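Local coordinates for esterase Rv0045c (Mycobacterium tuberculosis, PDB 6WYN), which hydrolyses carboxylic esters, with highest activity toward short, straight-chain alkyl esters, and probably takes part in ester or lipid metabolism, at residues A[71-76]-A[134-139]; A[209-214]-A[236-241]; A[273-278]-A[282-287]; A[56-61]-A[101-106]; A[164-169]-A[267-272]. All coordinates share one frame; numbering follows the deposited sequence.

Contacts 2, 4 and 5 are largely buried, whereas contacts 1 and 3 each mix buried residues with more exposed ones. Contacts 1 and 3 both reach the main mixed sheet, on opposite sides of the chain's centre. Contact 1 joins its second strand to helix 130-144 by apolar packing alone, while contact 3, beside the inferred active site, adds an arginine, a water and an aspartate. Contact 5 touches contact 1 where helices 130-144 and 156-167 meet, and its second segment runs directly into strand 273-278 of contact 3. Contact 4 packs a loop on a helix through a glycine, and contact 2 lies in the probable cap, where a methionine and a phenylalanine pack on a small serine.

Contact 1: residues A[71-76]-A[134-139]; sequences GAISAL and SETLAP
The CG2 methyls of I73 and T136 both lie anti to their own backbone N, set by chi1 of -59° in I73 and -50° in T136. In T136 this turns the methyl toward the strand and leaves OG1 beside its own backbone N, where it bonds L132 O one turn back in helix 130-144. A threonine suits the position because one branch serves the helix and the other serves the packing. I73 spreads its branches between two partners. Its CD1 reaches T136 CG2 at 3.6 Å, and its CG1 lies 3.8 Å from the same methyl, so the T136 methyl rests against the CG1-CD1 arm. The I73 CG2 branch goes instead to L137, meeting CD2 at 3.8 Å, and the two side chains cross at about a right angle. L137 CD2 is also 4.1 Å from I73 CD1, which places this one methyl beside both branches of the isoleucine. At the more exposed end, A72 CB adds a looser touch of 4.2 Å to T136 CG2; its single methyl is enough for this partly exposed edge, just before strand 73-78. I73 and L137 both also pack on V112 of strand 109-112, the neighbour of strand 73-78 in the sheet, so the contact belongs to the helix-on-sheet layer of the alpha/beta hydrolase fold. Across the two segments the matching surfaces are methyls and methylenes. The attraction is therefore dispersion and the burial of apolar surface, while the hydroxyl of T136 is satisfied within its own helix.

Contact 2: residues A[209-214]-A[236-241]; sequences PSFQAM and HNSRRL
This contact belongs to the helical insertion between strand 174-178 and helix 260-268, probably the cap domain of this alpha/beta hydrolase. Here the first turn of helix 211-221 packs on S238, which begins the short strand 238-240 that follows helix 227-237. M214 extends from the helix with its thioether bent at chi3 of 100°, which lays the sulfur and the terminal methyl beside one small target: SD is 3.8 Å from S238 CB, and CE is 4.1 Å from that same carbon. A flexible methionine suits such a buried niche, where it also touches W246 and W248 of the partner strand and V234. F211 approaches S238 at its hydroxyl, while M214 meets its CB. The phenylalanine CG lies anti to the backbone N, with chi1 of 177°, and the ring presents an edge to S238, whose OG lies near the ring plane, 4.2 Å from CE1. The ring also meets W246 edge-to-face. Serine suits the place because it is small and because its hydroxyl is bonded to V234 O of helix 227-237, which satisfies the buried oxygen. The helix start is itself capped: S210, at the N-cap, accepts through OG from A213 N at 3.2 Å with an N-H...O angle of 150°.

Contact 3: residues A[273-278]-A[282-287]; sequences ITLVRG and GFVTDQ
R277 leaves strand 273-278 with CB directed at V284 in the loop before helix 286-295, and its aliphatic part passes across that valine at a slant. CG is 4.1 Å from both CB and CG1 of V284. CD comes closer, 3.8 Å from V284 CG1. The chain then bends at chi3 of 46°, which brings NE to 3.2 Å from V284 O. NE gives its N-H to a water at 3.0 Å that lies in the guanidinium plane at the edge; V284 N donates to the same water, also at 3.0 Å, so one oxygen ties side chain and loop together. This stretch is the opening of the beta-alpha-beta unit formed by strand 273-278, helix 286-295 and strand 299-305, and it borders the inferred active site: R277 also touches D179, whose OD1 accepts from G278 N, and F283 stacks on the ring of H310. Valine suits its buried place because it is compact and apolar, and its CG1 also packs 4.3 Å from L275 CD2. Beyond CZ, the arginine's NH2 is hydrogen-bonded to S281 O. NH1 lies 4.3 Å from D286 OD1, an oxygen well out of the guanidinium plane, so only their opposite charges would attract, probably modestly. D286 stands in the first turn of helix 286-295, just after T285, whose OG1 caps D288 N.

Contact 4: residues A[56-61]-A[101-106]; sequences AGVNGP and VIVGLG
A56 on G104 is the close part of this contact; V58, spread over G104 and V103, is the looser and more solvent-exposed part. A56 turns its methyl onto the bare alpha carbon of G104, with CB 3.8 Å from G104 CA and 4.0 Å from G104 N. With no side chain on the helix at that point, the backbones come together until their CA atoms are 5.2 Å apart, and alanine suits the place because its single methyl fits against the helix backbone at so short a separation. V58 follows after the turn at G57, whose positive phi completes a Schellman motif at the end of helix 49-55; glycine takes up that backbone shape easily. The two V58 methyls divide the work: CG1 faces G104 CA at 4.1 Å, while CG2 lies 4.0 Å from V103 CG1. These are ordinary, relaxed distances. A chi1 of -63° puts V58 CG2 between its own backbone N and carbonyl carbon, which directs it to V103. Outside the pair, A53 of helix 49-55 touches both V58 and V103, and V103 also packs on W78 of strand 73-78. Helix 99-105 meets helix 49-55 through V103 and helix 317-328 through L105, while I102 touches F87 of strand 85-88.

Contact 5: residues A[164-169]-A[267-272]; sequences LAAMAP and DALSAP
One water is held by two backbone groups: it donates to A165 O at 3.1 Å and accepts from A271 N at 3.2 Å, bridging the end of helix 156-167 to the linker after helix 260-268. In the alpha/beta hydrolase fold helix 156-167 follows the inferred nucleophile S155, and this linker feeds strand 273-278, so the contact joins two helical ends beside the sheet. Beside this bridge, the apolar part is made by L269, the first residue to leave the helical path of 260-268. Its CG lies anti to the carbonyl carbon, chi1 -63°, and this carries the isobutyl end onto two successive alanines. CD2 sits 3.6 Å from A166 CB; its still closer approaches to A165 CB and the helix backbone are shorter than normal contact and doubtful in detail. The other methyl is more relaxed, CD1 standing 4.1 Å from A165 CB. Alanines suit this helix face because their single methyls let the linker come so near that the CA atoms of A166 and L269 are 5.3 Å apart. L175 of strand 174-178 touches both A165 and L269. Where the helix closes, A168 N donates to L164 O at 2.7 Å.

Contact 1: residues A[71-76]-A[134-139]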
# COMPACT_ATOMS: atom_id res chain seq x y z
N GLY A 71 -17.57 8.23 1.46
CA GLY A 71 -17.26 9.02 2.65
C GLY A 71 -15.79 9.31 2.71
O GLY A 71 -15.26 9.88 1.73
N ALA A 72 -15.17 8.89 3.82
CA ALA A 72 -13.75 9.14 4.16
C ALA A 72 -12.74 8.39 3.26
O ALA A 72 -11.53 8.78 3.29
CB ALA A 72 -13.55 8.79 5.61
N ILE A 73 -13.17 7.39 2.49
CA ILE A 73 -12.28 6.49 1.69
C ILE A 73 -12.47 6.72 0.17
O ILE A 73 -13.60 6.55 -0.32
CB ILE A 73 -12.53 5.02 2.02
CG1 ILE A 73 -12.30 4.75 3.51
CG2 ILE A 73 -11.65 4.11 1.13
CD1 ILE A 73 -10.96 5.24 3.99
N SER A 74 -11.37 7.02 -0.52
CA SER A 74 -11.28 7.02 -2.00
C SER A 74 -10.56 5.74 -2.44
O SER A 74 -9.77 5.20 -1.63
CB SER A 74 -10.60 8.25 -2.46
OG SER A 74 -10.84 8.41 -3.85
N ALA A 75 -10.84 5.24 -3.64
CA ALA A 75 -10.20 4.03 -4.17
C ALA A 75 -10.19 4.13 -5.69
O ALA A 75 -10.98 4.96 -6.26
CB ALA A 75 -10.87 2.78 -3.70
N LEU A 76 -9.27 3.38 -6.30
CA LEU A 76 -9.31 3.11 -7.77
C LEU A 76 -9.93 1.75 -7.99
O LEU A 76 -9.47 0.75 -7.40
CB LEU A 76 -7.89 3.17 -8.32
CG LEU A 76 -7.21 4.52 -8.22
CD1 LEU A 76 -5.79 4.45 -8.76
CD2 LEU A 76 -8.01 5.57 -8.95
N SER A 134 -8.73 -0.13 9.50
CA SER A 134 -9.64 -1.28 9.34
C SER A 134 -11.09 -0.89 9.70
O SER A 134 -12.00 -1.32 9.03
CB SER A 134 -9.14 -2.41 10.18
OG SER A 134 -9.83 -3.61 9.84
N GLU A 135 -11.31 -0.18 10.79
CA GLU A 135 -12.68 0.25 11.21
C GLU A 135 -13.32 1.13 10.12
O GLU A 135 -14.43 0.89 9.77
CB GLU A 135 -12.61 1.04 12.53
CG GLU A 135 -12.33 0.18 13.75
CD GLU A 135 -13.49 -0.69 14.24
OE1 GLU A 135 -13.33 -1.31 15.32
OE2 GLU A 135 -14.54 -0.76 13.56
N THR A 136 -12.61 2.13 9.61
CA THR A 136 -13.09 2.98 8.50
C THR A 136 -13.36 2.10 7.25
O THR A 136 -14.46 2.22 6.62
CB THR A 136 -12.09 4.10 8.29
OG1 THR A 136 -11.78 4.75 9.53
CG2 THR A 136 -12.56 5.10 7.25
N LEU A 137 -12.46 1.17 6.91
CA LEU A 137 -12.46 0.49 5.59
C LEU A 137 -13.51 -0.58 5.52
O LEU A 137 -14.03 -0.76 4.45
CB LEU A 137 -11.08 -0.09 5.25
CG LEU A 137 -10.07 0.92 4.72
CD1 LEU A 137 -8.64 0.40 4.87
CD2 LEU A 137 -10.34 1.21 3.27
N ALA A 138 -13.81 -1.33 6.60
CA ALA A 138 -14.60 -2.56 6.47
C ALA A 138 -15.95 -2.31 5.78
O ALA A 138 -16.35 -3.03 4.86
CB ALA A 138 -14.78 -3.23 7.81
N PRO A 139 -16.75 -1.31 6.23
CA PRO A 139 -18.08 -1.10 5.62
C PRO A 139 -17.96 -0.66 4.15
O PRO A 139 -18.75 -1.01 3.32
CB PRO A 139 -18.72 0.04 6.46
CG PRO A 139 -17.75 0.38 7.55
CD PRO A 139 -16.44 -0.37 7.30

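Contact 2: residues A[209-214]-A[236-241]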
# COMPACT_ATOMS: atom_id res chain seq x y z
N PRO A 209 8.86 24.63 -3.91
CA PRO A 209 8.86 25.61 -4.98
C PRO A 209 8.46 25.00 -6.32
O PRO A 209 7.99 25.70 -7.18
CB PRO A 209 10.32 26.08 -5.00
CG PRO A 209 11.09 24.94 -4.36
CD PRO A 209 10.17 24.44 -3.28
N SER A 210 8.72 23.70 -6.50
CA SER A 210 8.54 23.04 -7.81
C SER A 210 8.21 21.57 -7.60
O SER A 210 8.40 21.05 -6.47
CB SER A 210 9.77 23.22 -8.65
OG SER A 210 10.87 22.54 -8.07
N PHE A 211 7.73 20.95 -8.67
CA PHE A 211 7.61 19.48 -8.81
C PHE A 211 9.02 18.89 -8.65
O PHE A 211 9.16 17.98 -7.84
CB PHE A 211 6.95 19.12 -10.14
CG PHE A 211 6.86 17.64 -10.39
CD1 PHE A 211 5.81 16.89 -9.88
CD2 PHE A 211 7.82 16.99 -11.15
CE1 PHE A 211 5.74 15.52 -10.11
CE2 PHE A 211 7.75 15.62 -11.38
CZ PHE A 211 6.70 14.89 -10.87
N GLN A 212 10.02 19.44 -9.36
CA GLN A 212 11.41 18.91 -9.42
C GLN A 212 11.97 18.74 -8.01
O GLN A 212 12.62 17.75 -7.77
CB GLN A 212 12.31 19.81 -10.27
CG GLN A 212 13.73 19.28 -10.43
CD GLN A 212 13.74 17.95 -11.15
OE1 GLN A 212 13.07 17.78 -12.16
NE2 GLN A 212 14.48 16.99 -10.62
N ALA A 213 11.69 19.66 -7.09
CA ALA A 213 12.17 19.63 -5.69
C ALA A 213 11.62 18.42 -4.91
O ALA A 213 12.30 17.87 -3.99
CB ALA A 213 11.75 20.92 -5.01
N MET A 214 10.39 18.02 -5.22
CA MET A 214 9.84 16.79 -4.61
C MET A 214 10.52 15.58 -5.25
O MET A 214 10.93 14.66 -4.53
CB MET A 214 8.32 16.77 -4.80
CG MET A 214 7.66 18.01 -4.19
SD MET A 214 5.87 17.84 -4.25
CE MET A 214 5.54 17.33 -2.57
N HIS A 236 1.64 11.13 -8.79
CA HIS A 236 0.44 10.56 -8.10
C HIS A 236 0.41 10.96 -6.62
O HIS A 236 -0.67 11.04 -6.03
CB HIS A 236 0.40 9.05 -8.25
CG HIS A 236 0.19 8.62 -9.64
ND1 HIS A 236 -0.73 9.23 -10.45
CD2 HIS A 236 0.80 7.65 -10.37
CE1 HIS A 236 -0.75 8.61 -11.61
NE2 HIS A 236 0.21 7.67 -11.62
N ASN A 237 1.58 11.16 -6.01
CA ASN A 237 1.67 11.32 -4.55
C ASN A 237 1.70 12.80 -4.16
O ASN A 237 1.88 13.10 -2.96
CB ASN A 237 2.87 10.60 -3.97
CG ASN A 237 2.59 9.95 -2.64
OD1 ASN A 237 1.43 9.78 -2.24
ND2 ASN A 237 3.65 9.52 -1.97
N SER A 238 1.56 13.67 -5.14
CA SER A 238 1.71 15.13 -4.95
C SER A 238 0.58 15.90 -5.67
O SER A 238 -0.09 15.31 -6.54
CB SER A 238 3.08 15.56 -5.39
OG SER A 238 3.20 15.68 -6.79
N ARG A 239 0.43 17.20 -5.37
CA ARG A 239 -0.46 18.11 -6.14
C ARG A 239 0.05 19.55 -6.12
O ARG A 239 0.66 19.94 -5.09
CB ARG A 239 -1.87 18.09 -5.57
CG ARG A 239 -2.00 18.71 -4.18
CD ARG A 239 -3.23 18.17 -3.46
NE ARG A 239 -3.41 18.80 -2.17
CZ ARG A 239 -3.83 20.06 -1.98
NH1 ARG A 239 -3.96 20.52 -0.75
NH2 ARG A 239 -4.12 20.85 -3.00
N ARG A 240 -0.27 20.32 -7.17
CA ARG A 240 0.09 21.75 -7.30
C ARG A 240 -0.97 22.63 -6.61
O ARG A 240 -2.15 22.45 -6.90
CB ARG A 240 0.22 22.15 -8.77
CG ARG A 240 1.00 23.45 -8.95
CD ARG A 240 0.70 24.22 -10.22
NE ARG A 240 1.73 25.23 -10.36
CZ ARG A 240 2.69 25.26 -11.29
NH1 ARG A 240 2.75 24.35 -12.24
NH2 ARG A 240 3.58 26.24 -11.28
N LEU A 241 -0.54 23.54 -5.73
CA LEU A 241 -1.40 24.60 -5.13
C LEU A 241 -1.58 25.73 -6.14
O LEU A 241 -0.69 25.89 -7.00
CB LEU A 241 -0.73 25.13 -3.86
CG LEU A 241 -0.44 24.08 -2.79
CD1 LEU A 241 0.18 24.74 -1.57
CD2 LEU A 241 -1.70 23.33 -2.42

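Contact 3: residues A[273-278]-A[282-287]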
# COMPACT_ATOMS: atom_id res chain seq x y z
N ILE A 273 -2.01 -16.90 5.12
CA ILE A 273 -1.08 -15.76 4.95
C ILE A 273 0.13 -16.16 4.12
O ILE A 273 0.80 -17.16 4.48
CB ILE A 273 -0.61 -15.25 6.31
CG1 ILE A 273 -1.80 -14.75 7.15
CG2 ILE A 273 0.45 -14.17 6.11
CD1 ILE A 273 -1.43 -14.43 8.58
N THR A 274 0.39 -15.39 3.06
CA THR A 274 1.63 -15.48 2.25
C THR A 274 2.44 -14.24 2.57
O THR A 274 1.86 -13.17 2.58
CB THR A 274 1.32 -15.62 0.76
OG1 THR A 274 0.57 -16.83 0.61
CG2 THR A 274 2.57 -15.66 -0.08
N LEU A 275 3.73 -14.36 2.74
CA LEU A 275 4.57 -13.17 2.93
C LEU A 275 5.43 -13.04 1.70
O LEU A 275 5.91 -14.09 1.19
CB LEU A 275 5.41 -13.34 4.21
CG LEU A 275 6.51 -12.32 4.48
CD1 LEU A 275 5.90 -10.95 4.74
CD2 LEU A 275 7.34 -12.75 5.69
N VAL A 276 5.67 -11.80 1.28
CA VAL A 276 6.59 -11.47 0.17
C VAL A 276 7.63 -10.55 0.77
O VAL A 276 7.21 -9.44 1.20
CB VAL A 276 5.89 -10.84 -1.04
CG1 VAL A 276 6.89 -10.52 -2.16
CG2 VAL A 276 4.78 -11.72 -1.58
N ARG A 277 8.91 -10.96 0.79
CA ARG A 277 9.96 -10.04 1.24
C ARG A 277 10.72 -9.49 0.05
O ARG A 277 10.89 -10.22 -0.96
CB ARG A 277 10.96 -10.70 2.20
CG ARG A 277 10.46 -10.97 3.61
CD ARG A 277 11.58 -11.52 4.51
NE ARG A 277 12.72 -10.67 4.27
CZ ARG A 277 13.92 -11.08 3.80
NH1 ARG A 277 14.16 -12.37 3.66
NH2 ARG A 277 14.87 -10.20 3.47
N GLY A 278 11.25 -8.31 0.21
CA GLY A 278 12.33 -7.77 -0.62
C GLY A 278 13.67 -8.33 -0.16
O GLY A 278 13.98 -8.16 1.02
N GLY A 282 16.00 -5.09 4.68
CA GLY A 282 16.23 -5.52 6.07
C GLY A 282 14.99 -5.37 6.93
O GLY A 282 15.02 -5.74 8.12
N PHE A 283 13.88 -4.90 6.36
CA PHE A 283 12.70 -4.52 7.17
C PHE A 283 12.19 -5.71 7.97
O PHE A 283 11.88 -5.58 9.17
CB PHE A 283 11.64 -3.94 6.24
CG PHE A 283 10.59 -3.14 6.95
CD1 PHE A 283 9.45 -3.75 7.42
CD2 PHE A 283 10.75 -1.77 7.10
CE1 PHE A 283 8.47 -3.01 8.06
CE2 PHE A 283 9.76 -1.02 7.74
CZ PHE A 283 8.62 -1.65 8.20
N VAL A 284 12.07 -6.85 7.31
CA VAL A 284 11.59 -8.11 7.91
C VAL A 284 12.80 -9.04 8.08
O VAL A 284 13.46 -9.31 7.07
CB VAL A 284 10.51 -8.76 7.03
CG1 VAL A 284 10.03 -10.09 7.64
CG2 VAL A 284 9.36 -7.76 6.80
N THR A 285 13.04 -9.51 9.30
CA THR A 285 14.12 -10.45 9.64
C THR A 285 13.66 -11.90 9.50
O THR A 285 12.43 -12.18 9.50
CB THR A 285 14.60 -10.23 11.08
OG1 THR A 285 13.55 -10.62 11.96
CG2 THR A 285 15.03 -8.81 11.29
N ASP A 286 14.61 -12.82 9.48
CA ASP A 286 14.29 -14.28 9.51
C ASP A 286 13.50 -14.61 10.77
O ASP A 286 12.57 -15.41 10.69
CB ASP A 286 15.57 -15.13 9.43
CG ASP A 286 16.25 -15.06 8.06
OD1 ASP A 286 15.60 -14.65 7.07
OD2 ASP A 286 17.43 -15.38 7.99
N GLN A 287 13.87 -14.05 11.91
CA GLN A 287 13.11 -14.27 13.16
C GLN A 287 11.67 -13.72 13.01
O GLN A 287 10.71 -14.39 13.47
CB GLN A 287 13.88 -13.60 14.31
CG GLN A 287 13.77 -14.37 15.61
CD GLN A 287 14.59 -15.65 15.69
OE1 GLN A 287 15.79 -15.62 15.94
NE2 GLN A 287 13.91 -16.80 15.59
O HOH W 1 12.59 -7.71 4.49

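Contact 4: residues A[56-61]-A[101-106]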
# COMPACT_ATOMS: atom_id res chain seq x y z
N ALA A 56 5.23 -3.35 -16.70
CA ALA A 56 4.72 -4.70 -16.41
C ALA A 56 5.06 -5.65 -17.57
O ALA A 56 4.75 -6.84 -17.43
CB ALA A 56 3.23 -4.67 -16.17
N GLY A 57 5.55 -5.12 -18.70
CA GLY A 57 5.87 -5.95 -19.89
C GLY A 57 4.61 -6.54 -20.49
O GLY A 57 4.60 -7.71 -20.84
N VAL A 58 3.52 -5.79 -20.55
CA VAL A 58 2.26 -6.29 -21.17
C VAL A 58 1.88 -5.30 -22.25
O VAL A 58 2.28 -4.11 -22.15
CB VAL A 58 1.11 -6.49 -20.17
CG1 VAL A 58 1.44 -7.56 -19.12
CG2 VAL A 58 0.70 -5.17 -19.53
N ASN A 59 1.21 -5.75 -23.29
CA ASN A 59 0.75 -4.81 -24.34
C ASN A 59 -0.73 -5.04 -24.56
O ASN A 59 -1.27 -6.02 -24.03
CB ASN A 59 1.50 -4.88 -25.68
CG ASN A 59 1.95 -6.26 -26.09
OD1 ASN A 59 1.13 -7.14 -26.36
ND2 ASN A 59 3.26 -6.44 -26.10
N GLY A 60 -1.34 -4.17 -25.34
CA GLY A 60 -2.76 -4.29 -25.65
C GLY A 60 -3.50 -3.16 -24.95
O GLY A 60 -2.89 -2.22 -24.39
N PRO A 61 -4.83 -3.17 -25.06
CA PRO A 61 -5.61 -2.05 -24.56
C PRO A 61 -5.46 -2.04 -23.04
O PRO A 61 -5.47 -3.09 -22.42
CB PRO A 61 -7.04 -2.36 -25.05
CG PRO A 61 -6.80 -3.36 -26.21
CD PRO A 61 -5.66 -4.22 -25.67
N VAL A 101 1.34 -3.42 -11.03
CA VAL A 101 0.91 -4.78 -10.65
C VAL A 101 -0.50 -5.05 -11.19
O VAL A 101 -0.78 -6.15 -11.68
CB VAL A 101 1.03 -4.97 -9.12
CG1 VAL A 101 0.26 -6.17 -8.63
CG2 VAL A 101 2.48 -5.06 -8.67
N ILE A 102 -1.43 -4.12 -10.99
CA ILE A 102 -2.84 -4.36 -11.38
C ILE A 102 -2.91 -4.48 -12.91
O ILE A 102 -3.57 -5.38 -13.37
CB ILE A 102 -3.72 -3.27 -10.77
CG1 ILE A 102 -3.79 -3.54 -9.27
CG2 ILE A 102 -5.10 -3.23 -11.40
CD1 ILE A 102 -4.54 -2.49 -8.53
N VAL A 103 -2.21 -3.65 -13.65
CA VAL A 103 -2.23 -3.66 -15.14
C VAL A 103 -1.64 -5.00 -15.61
O VAL A 103 -2.26 -5.69 -16.44
CB VAL A 103 -1.52 -2.42 -15.70
CG1 VAL A 103 -1.16 -2.52 -17.20
CG2 VAL A 103 -2.38 -1.20 -15.48
N GLY A 104 -0.52 -5.42 -15.02
CA GLY A 104 0.09 -6.72 -15.36
C GLY A 104 -0.75 -7.90 -15.00
O GLY A 104 -0.73 -8.94 -15.74
N LEU A 105 -1.39 -7.88 -13.84
CA LEU A 105 -2.18 -9.06 -13.42
C LEU A 105 -3.44 -9.23 -14.28
O LEU A 105 -3.89 -10.39 -14.45
CB LEU A 105 -2.50 -8.87 -11.95
CG LEU A 105 -3.14 -10.04 -11.26
CD1 LEU A 105 -2.19 -11.23 -11.23
CD2 LEU A 105 -3.57 -9.64 -9.85
N GLY A 106 -4.03 -8.14 -14.76
CA GLY A 106 -5.22 -8.22 -15.63
C GLY A 106 -6.47 -8.69 -14.91
O GLY A 106 -7.35 -9.14 -15.57

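Contact 5: residues A[164-169]-A[267-272]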
# COMPACT_ATOMS: atom_id res chain seq x y z
N LEU A 164 -8.52 -6.34 9.20
CA LEU A 164 -9.74 -6.64 8.41
C LEU A 164 -10.05 -8.14 8.47
O LEU A 164 -11.24 -8.50 8.65
CB LEU A 164 -9.56 -6.21 6.96
CG LEU A 164 -9.63 -4.71 6.73
CD1 LEU A 164 -9.12 -4.36 5.33
CD2 LEU A 164 -11.07 -4.21 6.91
N ALA A 165 -9.07 -9.01 8.24
CA ALA A 165 -9.31 -10.48 8.20
C ALA A 165 -9.91 -10.95 9.53
O ALA A 165 -10.66 -11.93 9.53
CB ALA A 165 -8.01 -11.20 7.92
N ALA A 166 -9.49 -10.31 10.62
CA ALA A 166 -9.88 -10.68 11.99
C ALA A 166 -11.32 -10.22 12.22
O ALA A 166 -12.11 -11.03 12.69
CB ALA A 166 -8.96 -10.04 12.99
N MET A 167 -11.63 -8.96 11.89
CA MET A 167 -12.90 -8.31 12.26
C MET A 167 -13.96 -8.68 11.22
O MET A 167 -15.12 -8.81 11.61
CB MET A 167 -12.76 -6.79 12.44
CG MET A 167 -12.60 -5.99 11.17
SD MET A 167 -12.41 -4.19 11.48
CE MET A 167 -14.15 -3.75 11.56
N ALA A 168 -13.56 -8.93 9.97
CA ALA A 168 -14.48 -9.26 8.85
C ALA A 168 -13.98 -10.50 8.11
O ALA A 168 -13.64 -10.42 6.93
CB ALA A 168 -14.61 -8.07 7.93
N PRO A 169 -14.03 -11.68 8.75
CA PRO A 169 -13.68 -12.93 8.08
C PRO A 169 -14.40 -13.17 6.74
O PRO A 169 -13.74 -13.19 5.73
CB PRO A 169 -14.07 -14.03 9.08
CG PRO A 169 -14.14 -13.32 10.43
CD PRO A 169 -14.50 -11.88 10.13
N ASP A 267 -3.33 -14.79 15.64
CA ASP A 267 -3.64 -16.08 16.31
C ASP A 267 -5.06 -16.53 15.95
O ASP A 267 -5.23 -17.75 15.73
CB ASP A 267 -3.53 -16.00 17.84
CG ASP A 267 -2.13 -15.83 18.35
OD1 ASP A 267 -1.22 -16.07 17.59
OD2 ASP A 267 -1.96 -15.38 19.50
N ALA A 268 -6.00 -15.60 15.79
CA ALA A 268 -7.44 -15.90 15.55
C ALA A 268 -7.79 -16.05 14.06
O ALA A 268 -8.73 -16.78 13.79
CB ALA A 268 -8.29 -14.82 16.18
N LEU A 269 -7.14 -15.34 13.13
CA LEU A 269 -7.49 -15.35 11.67
C LEU A 269 -7.56 -16.78 11.19
O LEU A 269 -6.58 -17.48 11.50
CB LEU A 269 -6.36 -14.76 10.81
CG LEU A 269 -6.04 -13.31 11.06
CD1 LEU A 269 -4.94 -12.84 10.15
CD2 LEU A 269 -7.31 -12.51 10.90
N SER A 270 -8.49 -17.14 10.31
CA SER A 270 -8.36 -18.41 9.53
C SER A 270 -7.83 -18.15 8.11
O SER A 270 -7.41 -19.09 7.47
CB SER A 270 -9.64 -19.18 9.50
OG SER A 270 -10.65 -18.35 8.98
N ALA A 271 -7.83 -16.93 7.59
CA ALA A 271 -7.29 -16.69 6.23
C ALA A 271 -5.83 -17.14 6.15
O ALA A 271 -5.02 -16.73 6.97
CB ALA A 271 -7.42 -15.24 5.90
N PRO A 272 -5.43 -17.97 5.18
CA PRO A 272 -4.02 -18.22 4.92
C PRO A 272 -3.23 -16.94 4.63
O PRO A 272 -3.76 -16.01 4.05
CB PRO A 272 -4.04 -19.12 3.67
CG PRO A 272 -5.39 -19.83 3.78
CD PRO A 272 -6.30 -18.73 4.29
O HOH W 2 -9.92 -14.75 8.51